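Local coordinates for malonyl CoA-acyl carrier protein transacylase (Synechocystis sp. PCC 6803 substr. Kazusa, PDB 4RR5) that transfers the malonyl group from malonyl-CoA to holo-acyl carrier protein, supplying malonyl-ACP for fatty acid biosynthesis, at residues T247-N250 with L251-G255. Sequence-based numbering, arbitrary orientation.
Sequences TMVN and LGEIG
V249 and E253, one helical turn apart, run side by side and point the same way off the C-terminal end of helix 244-254. CG1 of V249, anti to its own backbone N (chi1 -178°), leans along the E253 carboxylate, 3.8 Å from OE1, in van der Waals contact. The E253 chain, extended beyond CG, runs past the oxygen end of the V249 carbonyl, CG 3.3 Å from V249 O. In I254, chi1 of 59° turns CG1 between the backbone N and carbonyl carbon, and CG1 and CG2 fork in front of N250 O, at 3.0 and 3.2 Å. That oxygen also accepts the I254 amide N at 2.9 Å, while E253 N makes weak bonds to both V249 O and N250 O. Further back, G252 N donates almost straight to M248 O (3.0 Å, 177°) and L251 N to T247 O. G255 is the first residue to leave helical angles, with a positive phi that suits glycine. N250 ND2 bonds to P221 O, and T247 OG1 to R243 O. The T247 side chain is about 11 Å from those of S88 and H188, the probable catalytic residues. T247 touches A85, and L251 and I254 touch Y83, two residues of strand 83-86, outermost in the parallel sheet; M248 and L251 pack on Y259 of strand 258-262, which follows the helix, and N250 and L251 meet L216 of strand 215-217.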
ATOM      1  N   THR A 247      12.153  -3.747  -0.234  1.00 33.92           N
ATOM      2  CA  THR A 247      11.793  -2.952  -1.394  1.00 31.52           C
ATOM      3  C   THR A 247      12.710  -1.739  -1.460  1.00 30.55           C
ATOM      4  O   THR A 247      13.281  -1.430  -2.515  1.00 29.03           O
ATOM      5  CB  THR A 247      10.328  -2.531  -1.348  1.00 26.38           C
ATOM      6  OG1 THR A 247       9.509  -3.701  -1.480  1.00 26.67           O
ATOM      7  CG2 THR A 247      10.028  -1.588  -2.487  1.00 23.94           C
ATOM      8  N   MET A 248      12.885  -1.093  -0.311  1.00 26.95           N
ATOM      9  CA  MET A 248      13.719   0.096  -0.203  1.00 30.15           C
ATOM     10  C   MET A 248      15.203  -0.188  -0.460  1.00 35.61           C
ATOM     11  O   MET A 248      15.886   0.587  -1.142  1.00 35.49           O
ATOM     12  CB  MET A 248      13.522   0.732   1.173  1.00 31.79           C
ATOM     13  CG  MET A 248      12.130   1.290   1.342  1.00 21.11           C
ATOM     14  SD  MET A 248      11.798   1.963   2.954  1.00 30.88           S
ATOM     15  CE  MET A 248      11.899   0.471   3.957  1.00 30.88           C
ATOM     16  N   VAL A 249      15.694  -1.299   0.078  1.00 36.28           N
ATOM     17  CA  VAL A 249      17.077  -1.701  -0.140  1.00 32.36           C
ATOM     18  C   VAL A 249      17.341  -1.974  -1.615  1.00 36.15           C
ATOM     19  O   VAL A 249      18.379  -1.564  -2.149  1.00 41.88           O
ATOM     20  CB  VAL A 249      17.440  -2.960   0.672  1.00 34.87           C
ATOM     21  CG1 VAL A 249      18.903  -3.313   0.466  1.00 35.49           C
ATOM     22  CG2 VAL A 249      17.140  -2.755   2.147  1.00 28.97           C
ATOM     23  N   ASN A 250      16.403  -2.663  -2.268  1.00 33.39           N
ATOM     24  CA  ASN A 250      16.516  -2.970  -3.695  1.00 31.44           C
ATOM     25  C   ASN A 250      16.565  -1.716  -4.538  1.00 38.97           C
ATOM     26  O   ASN A 250      17.275  -1.652  -5.542  1.00 39.94           O
ATOM     27  CB  ASN A 250      15.355  -3.834  -4.159  1.00 26.54           C
ATOM     28  CG  ASN A 250      15.445  -5.248  -3.637  1.00 35.01           C
ATOM     29  OD1 ASN A 250      16.232  -5.538  -2.733  1.00 37.35           O
ATOM     30  ND2 ASN A 250      14.637  -6.140  -4.197  1.00 32.46           N
ATOM     31  N   LEU A 251      15.783  -0.728  -4.118  1.00 42.63           N
ATOM     32  CA  LEU A 251      15.726   0.557  -4.787  1.00 39.00           C
ATOM     33  C   LEU A 251      17.081   1.220  -4.730  1.00 42.47           C
ATOM     34  O   LEU A 251      17.693   1.479  -5.766  1.00 41.37           O
ATOM     35  CB  LEU A 251      14.675   1.455  -4.145  1.00 37.67           C
ATOM     36  CG  LEU A 251      13.221   1.150  -4.491  1.00 35.23           C
ATOM     37  CD1 LEU A 251      12.313   2.177  -3.827  1.00 27.66           C
ATOM     38  CD2 LEU A 251      13.042   1.138  -6.000  1.00 33.31           C
ATOM     39  N   GLY A 252      17.544   1.474  -3.506  1.00 44.29           N
ATOM     40  CA  GLY A 252      18.821   2.120  -3.264  1.00 42.97           C
ATOM     41  C   GLY A 252      19.986   1.474  -3.993  1.00 47.54           C
ATOM     42  O   GLY A 252      20.964   2.145  -4.327  1.00 50.55           O
ATOM     43  N   GLU A 253      19.872   0.180  -4.278  1.00 45.06           N
ATOM     44  CA  GLU A 253      20.986  -0.558  -4.859  1.00 46.03           C
ATOM     45  C   GLU A 253      20.867  -0.811  -6.363  1.00 44.48           C
ATOM     46  O   GLU A 253      21.874  -1.061  -7.028  1.00 45.76           O
ATOM     47  CB  GLU A 253      21.163  -1.883  -4.113  1.00 48.59           C
ATOM     48  CG  GLU A 253      21.601  -1.671  -2.663  1.00 55.65           C
ATOM     49  CD  GLU A 253      22.114  -2.934  -1.999  1.00 60.27           C
ATOM     50  OE1 GLU A 253      21.502  -4.010  -2.186  1.00 65.68           O
ATOM     51  OE2 GLU A 253      23.145  -2.844  -1.295  1.00 64.91           O
ATOM     52  N   ILE A 254      19.665  -0.748  -6.920  1.00 42.50           N
ATOM     53  CA  ILE A 254      19.570  -0.889  -8.370  1.00 46.42           C
ATOM     54  C   ILE A 254      19.808   0.455  -9.059  1.00 44.72           C
ATOM     55  O   ILE A 254      19.843   0.523 -10.290  1.00 41.56           O
ATOM     56  CB  ILE A 254      18.207  -1.460  -8.838  1.00 44.78           C
ATOM     57  CG1 ILE A 254      17.047  -0.565  -8.381  1.00 43.47           C
ATOM     58  CG2 ILE A 254      18.036  -2.888  -8.370  1.00 40.33           C
ATOM     59  CD1 ILE A 254      15.698  -0.975  -8.941  1.00 38.26           C
ATOM     60  N   GLY A 255      19.957   1.518  -8.270  1.00 39.68           N
ATOM     61  CA  GLY A 255      20.287   2.820  -8.825  1.00 44.46           C
ATOM     62  C   GLY A 255      19.600   4.053  -8.253  1.00 49.03           C
ATOM     63  O   GLY A 255      20.128   5.160  -8.353  1.00 50.81           O
TER